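Local coordinates for cytochrome c, putative (PDB 1SP3), which carries eight c-type hemes and probably works in respiration as a tetrathionate reductase, an oxidoreductase thought to pass electrons between its hemes, at residues A133-N138 with N178-N183; D156-M161 with N399-P404; C414-T419 with D431-K436. All blocks are in the same frame, centred on the assembly; numbering follows the deposited sequence.

Interaction 1: A133-N138 with N178-N183; sequences APVRDN and NFQCQN. With HEC (heme c), chain G.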
# COMPACT_ATOMS: atom_id res chain seq x y z
N ALA A 133 -1.20 15.67 -18.31
CA ALA A 133 -1.90 14.47 -17.87
C ALA A 133 -0.86 13.62 -17.15
O ALA A 133 0.32 13.60 -17.56
CB ALA A 133 -2.54 13.77 -19.07
N PRO A 134 -1.27 13.02 -16.02
CA PRO A 134 -0.37 12.10 -15.27
C PRO A 134 0.05 10.91 -16.17
O PRO A 134 -0.81 10.38 -16.96
CB PRO A 134 -1.27 11.52 -14.15
CG PRO A 134 -2.45 12.73 -13.93
CD PRO A 134 -2.60 13.18 -15.40
N VAL A 135 1.29 10.46 -15.99
CA VAL A 135 1.75 9.16 -16.52
C VAL A 135 2.15 8.24 -15.39
O VAL A 135 2.12 8.66 -14.20
CB VAL A 135 2.93 9.36 -17.47
CG1 VAL A 135 2.46 10.21 -18.61
CG2 VAL A 135 4.22 9.93 -16.74
N ARG A 136 2.52 6.99 -15.69
CA ARG A 136 2.88 6.08 -14.58
C ARG A 136 3.83 6.70 -13.56
O ARG A 136 3.67 6.54 -12.31
CB ARG A 136 3.41 4.77 -15.11
CG ARG A 136 2.37 3.97 -15.94
CD ARG A 136 2.99 2.69 -16.54
NE ARG A 136 4.18 2.96 -17.37
CZ ARG A 136 4.17 3.19 -18.70
NH1 ARG A 136 3.02 3.19 -19.37
NH2 ARG A 136 5.34 3.47 -19.37
N ASP A 137 4.79 7.47 -14.05
CA ASP A 137 5.81 8.01 -13.13
C ASP A 137 5.25 9.03 -12.14
O ASP A 137 5.83 9.28 -11.08
CB ASP A 137 7.03 8.55 -13.91
CG ASP A 137 8.36 8.30 -13.17
OD1 ASP A 137 8.53 7.22 -12.52
OD2 ASP A 137 9.30 9.14 -13.13
N ASN A 138 4.12 9.68 -12.46
CA ASN A 138 3.56 10.60 -11.49
C ASN A 138 2.95 9.79 -10.33
O ASN A 138 3.22 10.09 -9.17
CB ASN A 138 2.53 11.51 -12.12
CG ASN A 138 3.10 12.40 -13.21
OD1 ASN A 138 2.93 12.12 -14.43
ND2 ASN A 138 3.76 13.49 -12.79
N ASN A 178 1.42 -0.33 -23.18
CA ASN A 178 1.78 0.96 -22.69
C ASN A 178 0.67 1.68 -21.88
O ASN A 178 0.42 2.92 -22.02
CB ASN A 178 2.19 1.83 -23.89
CG ASN A 178 2.80 3.13 -23.46
OD1 ASN A 178 2.69 4.14 -24.18
ND2 ASN A 178 3.42 3.13 -22.28
N PHE A 179 -0.05 0.92 -21.07
CA PHE A 179 -1.13 1.58 -20.32
C PHE A 179 -0.56 2.57 -19.30
O PHE A 179 0.44 2.26 -18.66
CB PHE A 179 -1.95 0.59 -19.52
CG PHE A 179 -2.94 -0.20 -20.30
CD1 PHE A 179 -3.03 -0.10 -21.70
CD2 PHE A 179 -3.77 -1.10 -19.62
CE1 PHE A 179 -3.94 -0.87 -22.39
CE2 PHE A 179 -4.65 -1.86 -20.30
CZ PHE A 179 -4.76 -1.72 -21.70
N GLN A 180 -1.21 3.72 -19.14
CA GLN A 180 -0.97 4.54 -17.93
C GLN A 180 -1.86 4.00 -16.84
O GLN A 180 -2.82 3.31 -17.20
CB GLN A 180 -1.36 6.02 -18.19
CG GLN A 180 -0.61 6.60 -19.47
CD GLN A 180 0.90 6.40 -19.40
OE1 GLN A 180 1.53 6.37 -18.30
NE2 GLN A 180 1.51 6.28 -20.56
N CYS A 181 -1.66 4.39 -15.56
CA CYS A 181 -2.41 3.80 -14.48
C CYS A 181 -3.90 4.05 -14.63
O CYS A 181 -4.68 3.11 -14.38
CB CYS A 181 -1.98 4.38 -13.14
SG CYS A 181 -0.22 4.37 -12.82
N GLN A 182 -4.27 5.29 -15.02
CA GLN A 182 -5.67 5.66 -15.21
C GLN A 182 -6.31 4.99 -16.42
O GLN A 182 -7.50 5.10 -16.54
CB GLN A 182 -5.91 7.18 -15.30
CG GLN A 182 -5.29 7.81 -16.58
CD GLN A 182 -3.85 8.31 -16.41
OE1 GLN A 182 -3.01 7.70 -15.71
NE2 GLN A 182 -3.56 9.45 -17.02
N ASN A 183 -5.57 4.35 -17.31
CA ASN A 183 -6.24 3.54 -18.34
C ASN A 183 -7.09 2.44 -17.63
O ASN A 183 -8.16 2.05 -18.11
CB ASN A 183 -5.20 2.87 -19.17
CG ASN A 183 -4.84 3.64 -20.39
OD1 ASN A 183 -5.54 3.49 -21.41
ND2 ASN A 183 -3.73 4.43 -20.36
FE HEC G . -3.83 -0.66 -10.11
CHA HEC G . -5.46 -1.97 -7.39
CHB HEC G . -2.27 1.54 -8.11
CHC HEC G . -1.96 0.45 -12.85
CHD HEC G . -5.53 -2.75 -12.18
NA HEC G . -3.79 -0.29 -8.08
C1A HEC G . -4.59 -0.92 -7.16
C2A HEC G . -4.34 -0.33 -5.89
C3A HEC G . -3.45 0.63 -6.07
C4A HEC G . -3.08 0.65 -7.48
CMA HEC G . -2.86 1.55 -4.99
CAA HEC G . -5.00 -0.80 -4.58
CBA HEC G . -4.09 -1.97 -4.09
CGA HEC G . -4.58 -2.31 -2.69
O1A HEC G . -4.36 -1.45 -1.77
O2A HEC G . -5.21 -3.41 -2.46
NB HEC G . -2.46 0.71 -10.45
C1B HEC G . -1.95 1.54 -9.45
C2B HEC G . -0.90 2.35 -10.01
C3B HEC G . -0.80 2.03 -11.32
C4B HEC G . -1.77 1.02 -11.62
CMB HEC G . -0.06 3.41 -9.22
CAB HEC G . 0.23 2.61 -12.35
CBB HEC G . 1.58 2.44 -12.10
NC HEC G . -3.74 -1.07 -12.14
C1C HEC G . -2.95 -0.44 -13.06
C2C HEC G . -3.29 -0.94 -14.33
C3C HEC G . -4.29 -1.84 -14.14
C4C HEC G . -4.58 -1.91 -12.76
CMC HEC G . -2.57 -0.41 -15.63
CAC HEC G . -5.11 -2.65 -15.22
CBC HEC G . -4.44 -3.28 -16.26
ND HEC G . -5.25 -2.10 -9.86
C1D HEC G . -5.84 -2.89 -10.83
C2D HEC G . -6.77 -3.85 -10.28
C3D HEC G . -6.79 -3.56 -8.85
C4D HEC G . -5.78 -2.51 -8.64
CMD HEC G . -7.67 -4.96 -11.00
CAD HEC G . -7.67 -4.29 -7.76
CBD HEC G . -8.68 -3.20 -7.37
CGD HEC G . -9.92 -3.15 -8.24
O1D HEC G . -10.79 -2.32 -7.96
O2D HEC G . -10.11 -4.02 -9.16

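Interaction 2: D156-M161 with N399-P404; sequences DLDSSM and NHMVSP. With HEC (heme c), chain G.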
# COMPACT_ATOMS: atom_id res chain seq x y z
N ASP A 156 4.36 -5.53 -6.00
CA ASP A 156 3.85 -5.53 -7.39
C ASP A 156 3.95 -4.19 -8.18
O ASP A 156 3.52 -4.09 -9.32
CB ASP A 156 2.43 -6.19 -7.54
CG ASP A 156 1.30 -5.37 -6.94
OD1 ASP A 156 0.10 -5.56 -7.34
OD2 ASP A 156 1.44 -4.50 -6.06
N LEU A 157 4.44 -3.15 -7.56
CA LEU A 157 4.60 -1.88 -8.29
C LEU A 157 6.01 -1.40 -7.95
O LEU A 157 6.28 -0.98 -6.82
CB LEU A 157 3.57 -0.86 -7.81
CG LEU A 157 2.09 -0.97 -8.21
CD1 LEU A 157 1.25 0.19 -7.67
CD2 LEU A 157 1.88 -1.08 -9.70
N ASP A 158 6.91 -1.49 -8.91
CA ASP A 158 8.31 -1.19 -8.67
C ASP A 158 8.77 0.06 -9.49
O ASP A 158 7.99 0.54 -10.34
CB ASP A 158 9.16 -2.49 -8.78
CG ASP A 158 9.88 -2.68 -10.11
OD1 ASP A 158 9.27 -2.72 -11.23
OD2 ASP A 158 11.14 -2.87 -10.13
N SER A 159 9.98 0.57 -9.22
CA SER A 159 10.50 1.75 -9.93
C SER A 159 10.58 1.52 -11.43
O SER A 159 10.57 2.47 -12.19
CB SER A 159 11.91 2.11 -9.44
OG SER A 159 12.50 0.94 -8.90
N SER A 160 10.66 0.28 -11.85
CA SER A 160 10.72 -0.00 -13.26
C SER A 160 9.34 0.08 -13.94
O SER A 160 9.27 -0.01 -15.16
CB SER A 160 11.22 -1.41 -13.45
OG SER A 160 10.10 -2.20 -13.78
N MET A 161 8.24 0.23 -13.17
CA MET A 161 6.90 0.37 -13.73
C MET A 161 6.81 1.74 -14.36
O MET A 161 5.81 2.04 -15.00
CB MET A 161 5.76 0.26 -12.70
CG MET A 161 5.53 -1.07 -11.94
SD MET A 161 5.09 -2.46 -12.96
CE MET A 161 3.79 -3.03 -12.16
N ASN A 399 -2.10 -7.22 -7.58
CA ASN A 399 -2.91 -6.95 -8.74
C ASN A 399 -2.18 -6.56 -10.01
O ASN A 399 -2.83 -6.54 -11.08
CB ASN A 399 -3.97 -5.85 -8.46
CG ASN A 399 -5.01 -6.30 -7.42
OD1 ASN A 399 -5.95 -7.06 -7.70
ND2 ASN A 399 -4.84 -5.81 -6.23
N HIS A 400 -0.91 -6.22 -9.90
CA HIS A 400 -0.09 -5.72 -11.03
C HIS A 400 0.99 -6.74 -11.41
O HIS A 400 1.08 -7.76 -10.75
CB HIS A 400 0.44 -4.31 -10.76
CG HIS A 400 -0.63 -3.41 -10.23
ND1 HIS A 400 -0.93 -3.33 -8.87
CD2 HIS A 400 -1.58 -2.67 -10.86
CE1 HIS A 400 -1.98 -2.54 -8.70
NE2 HIS A 400 -2.39 -2.12 -9.89
N MET A 401 1.79 -6.46 -12.47
CA MET A 401 2.75 -7.41 -13.00
C MET A 401 2.08 -8.65 -13.63
O MET A 401 2.64 -9.76 -13.63
CB MET A 401 3.79 -7.86 -11.95
CG MET A 401 4.68 -6.69 -11.43
SD MET A 401 5.97 -7.13 -10.15
CE MET A 401 6.87 -5.54 -10.17
N VAL A 402 0.94 -8.46 -14.25
CA VAL A 402 0.39 -9.60 -14.96
C VAL A 402 1.49 -10.04 -15.98
O VAL A 402 2.07 -9.21 -16.67
CB VAL A 402 -0.95 -9.26 -15.63
CG1 VAL A 402 -1.37 -10.40 -16.63
CG2 VAL A 402 -2.08 -9.00 -14.52
N SER A 403 1.84 -11.33 -15.98
CA SER A 403 2.90 -11.87 -16.85
C SER A 403 2.30 -12.26 -18.21
O SER A 403 1.07 -12.48 -18.28
CB SER A 403 3.43 -13.14 -16.21
OG SER A 403 4.10 -12.76 -15.04
N PRO A 404 3.13 -12.42 -19.27
CA PRO A 404 2.60 -12.98 -20.54
C PRO A 404 1.91 -14.28 -20.31
O PRO A 404 2.23 -14.94 -19.32
CB PRO A 404 3.85 -13.20 -21.43
CG PRO A 404 4.86 -12.24 -20.93
CD PRO A 404 4.59 -12.10 -19.36
FE HEC G . -3.83 -0.66 -10.11
CHA HEC G . -5.46 -1.97 -7.39
CHB HEC G . -2.27 1.54 -8.11
CHC HEC G . -1.96 0.45 -12.85
CHD HEC G . -5.53 -2.75 -12.18
NA HEC G . -3.79 -0.29 -8.08
C1A HEC G . -4.59 -0.92 -7.16
C2A HEC G . -4.34 -0.33 -5.89
C3A HEC G . -3.45 0.63 -6.07
C4A HEC G . -3.08 0.65 -7.48
CMA HEC G . -2.86 1.55 -4.99
CAA HEC G . -5.00 -0.80 -4.58
CBA HEC G . -4.09 -1.97 -4.09
CGA HEC G . -4.58 -2.31 -2.69
O1A HEC G . -4.36 -1.45 -1.77
O2A HEC G . -5.21 -3.41 -2.46
NB HEC G . -2.46 0.71 -10.45
C1B HEC G . -1.95 1.54 -9.45
C2B HEC G . -0.90 2.35 -10.01
C3B HEC G . -0.80 2.03 -11.32
C4B HEC G . -1.77 1.02 -11.62
CMB HEC G . -0.06 3.41 -9.22
CAB HEC G . 0.23 2.61 -12.35
CBB HEC G . 1.58 2.44 -12.10
NC HEC G . -3.74 -1.07 -12.14
C1C HEC G . -2.95 -0.44 -13.06
C2C HEC G . -3.29 -0.94 -14.33
C3C HEC G . -4.29 -1.84 -14.14
C4C HEC G . -4.58 -1.91 -12.76
CMC HEC G . -2.57 -0.41 -15.63
CAC HEC G . -5.11 -2.65 -15.22
CBC HEC G . -4.44 -3.28 -16.26
ND HEC G . -5.25 -2.10 -9.86
C1D HEC G . -5.84 -2.89 -10.83
C2D HEC G . -6.77 -3.85 -10.28
C3D HEC G . -6.79 -3.56 -8.85
C4D HEC G . -5.78 -2.51 -8.64
CMD HEC G . -7.67 -4.96 -11.00
CAD HEC G . -7.67 -4.29 -7.76
CBD HEC G . -8.68 -3.20 -7.37
CGD HEC G . -9.92 -3.15 -8.24
O1D HEC G . -10.79 -2.32 -7.96
O2D HEC G . -10.11 -4.02 -9.16
O HOH W 1 -2.59 -4.43 -5.54

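Interaction 3: C414-T419 with D431-K436; sequences CHNKGT and DPMKNK. With HEC (heme c), chain J.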
# COMPACT_ATOMS: atom_id res chain seq x y z
N CYS A 414 -0.36 -26.18 -9.66
CA CYS A 414 -1.24 -26.46 -8.52
C CYS A 414 -1.52 -27.91 -8.29
O CYS A 414 -1.60 -28.28 -7.13
CB CYS A 414 -2.59 -25.77 -8.70
SG CYS A 414 -2.37 -23.94 -8.90
N HIS A 415 -1.73 -28.73 -9.35
CA HIS A 415 -2.17 -30.13 -9.21
C HIS A 415 -0.94 -31.05 -9.30
O HIS A 415 0.16 -30.54 -9.55
CB HIS A 415 -3.26 -30.52 -10.26
CG HIS A 415 -4.54 -29.72 -10.13
ND1 HIS A 415 -5.40 -29.87 -9.07
CD2 HIS A 415 -5.05 -28.72 -10.88
CE1 HIS A 415 -6.40 -29.01 -9.18
NE2 HIS A 415 -6.23 -28.33 -10.30
N ASN A 416 -1.11 -32.36 -9.06
CA ASN A 416 -0.01 -33.34 -9.22
C ASN A 416 1.17 -32.96 -8.32
O ASN A 416 1.00 -32.74 -7.13
CB ASN A 416 0.43 -33.42 -10.71
CG ASN A 416 -0.67 -33.95 -11.61
OD1 ASN A 416 -1.55 -34.68 -11.15
ND2 ASN A 416 -0.66 -33.54 -12.88
N LYS A 417 2.34 -32.72 -8.87
CA LYS A 417 3.42 -32.40 -7.93
C LYS A 417 3.43 -30.90 -7.58
O LYS A 417 4.25 -30.46 -6.80
CB LYS A 417 4.75 -32.90 -8.48
CG LYS A 417 4.73 -34.44 -8.75
CD LYS A 417 5.63 -34.86 -9.97
CE LYS A 417 6.41 -36.22 -9.68
NZ LYS A 417 7.25 -36.83 -10.80
N GLY A 418 2.50 -30.11 -8.15
CA GLY A 418 2.43 -28.66 -7.86
C GLY A 418 2.22 -28.33 -6.39
O GLY A 418 1.50 -29.03 -5.66
N THR A 419 2.84 -27.25 -5.94
CA THR A 419 2.67 -26.79 -4.54
C THR A 419 2.13 -25.37 -4.39
O THR A 419 2.12 -24.83 -3.25
CB THR A 419 4.07 -26.76 -3.83
OG1 THR A 419 5.07 -26.25 -4.78
CG2 THR A 419 4.55 -28.22 -3.41
N ASP A 431 -5.77 -32.46 -3.02
CA ASP A 431 -5.79 -31.98 -4.36
C ASP A 431 -7.12 -32.40 -5.02
O ASP A 431 -7.39 -33.61 -5.09
CB ASP A 431 -4.67 -32.66 -5.12
CG ASP A 431 -4.56 -32.15 -6.57
OD1 ASP A 431 -5.53 -31.57 -7.10
OD2 ASP A 431 -3.52 -32.28 -7.21
N PRO A 432 -7.98 -31.43 -5.41
CA PRO A 432 -9.30 -31.71 -5.99
C PRO A 432 -9.27 -32.58 -7.24
O PRO A 432 -10.32 -33.15 -7.54
CB PRO A 432 -9.84 -30.33 -6.40
CG PRO A 432 -8.98 -29.32 -5.81
CD PRO A 432 -7.77 -29.98 -5.22
N MET A 433 -8.15 -32.63 -7.94
CA MET A 433 -8.00 -33.50 -9.09
C MET A 433 -7.76 -34.98 -8.71
O MET A 433 -8.15 -35.87 -9.46
CB MET A 433 -6.83 -33.00 -9.91
CG MET A 433 -6.74 -33.62 -11.26
SD MET A 433 -5.08 -33.33 -11.95
CE MET A 433 -5.37 -31.97 -12.67
N LYS A 434 -7.09 -35.24 -7.58
CA LYS A 434 -6.83 -36.61 -7.09
C LYS A 434 -8.09 -37.12 -6.40
O LYS A 434 -8.29 -38.34 -6.22
CB LYS A 434 -5.66 -36.69 -6.09
CG LYS A 434 -4.33 -36.10 -6.57
CD LYS A 434 -3.22 -37.11 -6.62
CE LYS A 434 -2.06 -36.70 -7.55
NZ LYS A 434 -2.49 -36.43 -8.95
N ASN A 435 -8.98 -36.18 -6.07
CA ASN A 435 -9.91 -36.39 -5.00
C ASN A 435 -11.24 -35.71 -5.15
O ASN A 435 -11.45 -34.65 -4.58
CB ASN A 435 -9.27 -35.85 -3.75
CG ASN A 435 -9.63 -36.64 -2.57
OD1 ASN A 435 -8.79 -37.42 -2.08
ND2 ASN A 435 -10.89 -36.49 -2.09
N LYS A 436 -12.12 -36.35 -5.91
CA LYS A 436 -13.41 -35.77 -6.30
C LYS A 436 -14.49 -36.16 -5.30
O LYS A 436 -15.57 -36.63 -5.69
CB LYS A 436 -13.83 -36.22 -7.72
CG LYS A 436 -13.00 -37.38 -8.40
CD LYS A 436 -13.31 -38.82 -7.82
CE LYS A 436 -12.28 -39.91 -8.28
NZ LYS A 436 -10.86 -39.85 -7.72
FE HEC J . -7.53 -27.08 -11.28
CHA HEC J . -10.24 -28.17 -9.50
CHB HEC J . -7.93 -29.66 -13.42
CHC HEC J . -5.26 -25.72 -13.48
CHD HEC J . -6.55 -24.96 -8.90
NA HEC J . -8.89 -28.61 -11.44
C1A HEC J . -9.88 -28.93 -10.57
C2A HEC J . -10.46 -30.23 -10.96
C3A HEC J . -9.82 -30.64 -12.05
C4A HEC J . -8.83 -29.62 -12.37
CMA HEC J . -10.00 -31.97 -12.85
CAA HEC J . -11.60 -30.92 -10.17
CBA HEC J . -12.90 -30.20 -10.52
CGA HEC J . -13.32 -30.43 -11.97
O1A HEC J . -13.80 -31.59 -12.33
O2A HEC J . -13.22 -29.42 -12.76
NB HEC J . -6.74 -27.58 -13.13
C1B HEC J . -7.10 -28.68 -13.84
C2B HEC J . -6.44 -28.64 -15.09
C3B HEC J . -5.72 -27.52 -15.12
C4B HEC J . -5.89 -26.86 -13.88
CMB HEC J . -6.56 -29.75 -16.22
CAB HEC J . -4.90 -27.00 -16.32
CBB HEC J . -5.54 -26.55 -17.44
NC HEC J . -6.13 -25.67 -11.23
C1C HEC J . -5.25 -25.26 -12.20
C2C HEC J . -4.38 -24.25 -11.67
C3C HEC J . -4.73 -24.08 -10.39
C4C HEC J . -5.84 -24.96 -10.09
CMC HEC J . -3.24 -23.56 -12.46
CAC HEC J . -4.19 -23.11 -9.26
CBC HEC J . -4.09 -21.75 -9.19
ND HEC J . -8.26 -26.68 -9.41
C1D HEC J . -7.77 -25.62 -8.68
C2D HEC J . -8.71 -25.38 -7.64
C3D HEC J . -9.82 -26.36 -7.85
C4D HEC J . -9.47 -27.13 -8.98
CMD HEC J . -8.66 -24.31 -6.54
CAD HEC J . -11.10 -26.51 -7.02
CBD HEC J . -12.24 -25.79 -7.79
CGD HEC J . -13.48 -25.97 -6.96
O1D HEC J . -13.49 -25.81 -5.72
O2D HEC J . -14.49 -26.32 -7.53

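Interaction 1: A133-N138 with N178-N183
R136 and Q180 reach past each other where the starts of two heme-binding helices meet: helix 136-143, which ends in the C139-x-x-C142-H143 motif of heme 3, and the short helical turn that carries the C181-x-x-C184-H185 motif of heme 6. The packed side is built on R136. Its NH1 donates to the F179 carbonyl O at 2.8 Å; that oxygen lies close to the guanidinium plane, although the donor stands above the carbonyl plane. Q180 OE1 lies over one guanidinium face, the amide plane turned only 19° from it. With CG beside its own backbone N (chi1 -55°) and a second bend at chi2, the Q180 side chain turns toward 133-138 and brings OE1 to the backbone N of R136, at 2.9 Å. This bond approaches nearly head-on to the carbonyl and occupies an N-H of the first helical turn, just after the N-cap residue V135. Beyond the contact, R136 NH2 is held by the A162 carbonyl. The looser side is at V135, which is exposed, its CB 3.4 Å from Q180 OE1. At buried P134 a separate bond forms, as Q182 NE2 donates to P134 O at 2.9 Å, almost straight (170°), and also bonds a propionate of another heme. C181 SG lies 4.0 Å from R136 CA and is joined covalently to CAB of its heme.

Interaction 2: D156-M161 with N399-P404
Three hydrogen bonds converge on one carboxylate oxygen, D156 OD1. The backbone N atoms of N399 and H400 each donate to it at 2.8 Å, both in the anti region but tilted out of the carboxylate plane, to opposite sides of it, and H400 ND1 donates at 2.9 Å from above that plane. The carboxylate and imidazole planes are 55° apart, so this His-carboxylate pair is not coplanar. D156 CG sits between the backbone N and the carbonyl carbon (chi1 70°), which carries the carboxylate across to the 399-400 backbone. A water bound to N399 ND2 makes a further, weak approach to OD1, while N399 OD1 is taken by Q233. Metal coordination comes from the far side of the same ring: H400 NE2 binds the heme iron at 2.1 Å, with H185 as the other axial ligand. The negative charge beside ND1 would be expected to make the imidazole a somewhat stronger donor to the iron. Apolar atoms lie against both ring faces, each off-centre: L157 CD2 over one in a CH-pi contact, 3.8 Å from the centroid, and CB of the preceding residue N399 over the other. M161 CE reaches M401 CG at 3.8 Å and also touches H400 CB, while the extended M401 side chain runs along the D156 backbone. Bonding and packing together would limit ring rotation at this axial-histidine site of a bis-histidine c-type heme.

Interaction 3: C414-T419 with D431-K436
The H415 face of heme 8 is assembled here from the end of its heme-binding motif and a loop that folds back over it. C414 is joined through SG to CAC of the heme, and the next residue, H415, coordinates the iron through NE2, with H226 as the other axial ligand. H415 ND1 donates to D431 OD1 at 2.6 Å in a nearly straight bond (165°). The oxygen lies in the imidazole plane and is met on its syn side, and the carboxylate is turned only 19° from the ring. D431 has CG anti to its backbone N (chi1 -177°), a posture that extends the carboxylate towards H415. There both oxygens are used: OD2 receives the backbone N of N416 at 3.0 Å, and OD1 also accepts from the backbone N of M433, closing an Asx turn. This grip holds D431 in place as a second-shell partner and would be expected to make H415 a more electron-rich ligand. M433 bends at chi3 so that CE comes within 3.5 Å of H415 CG and also of heme CHB. P432 CG packs against the porphyrin 3.7 Å from C3D. On the exposed side, K434 NZ donates to N416 OD1 at 3.0 Å, while N416 ND2 is bound by N412. H415 to G418 form a type II' beta turn directly after the Cys-His pair of the CXXCH motif, within a bis-histidine c-type heme site.

How the interactions relate
Interactions 1 and 2 are neighbours, with centres 13 Å apart, and both touch heme 6: the first brings one of its two covalent cysteines, the second an axial histidine. Their segments alternate along the chain, and a weak, probable hydrogen bond from R136 NE to M161 O joins them, so helices 136-143 and 181-184 connect through loop 156-161 to the loop after strand 387-397, far later in sequence. Interaction 3 comes after both in the chain and lies towards the periphery, its centre 33 Å from that of the chain and 29 Å from interaction 2. Interactions 1 and 2 cluster at heme 6 and its neighbours, while interaction 3 belongs to heme 8, beyond helix 411-414.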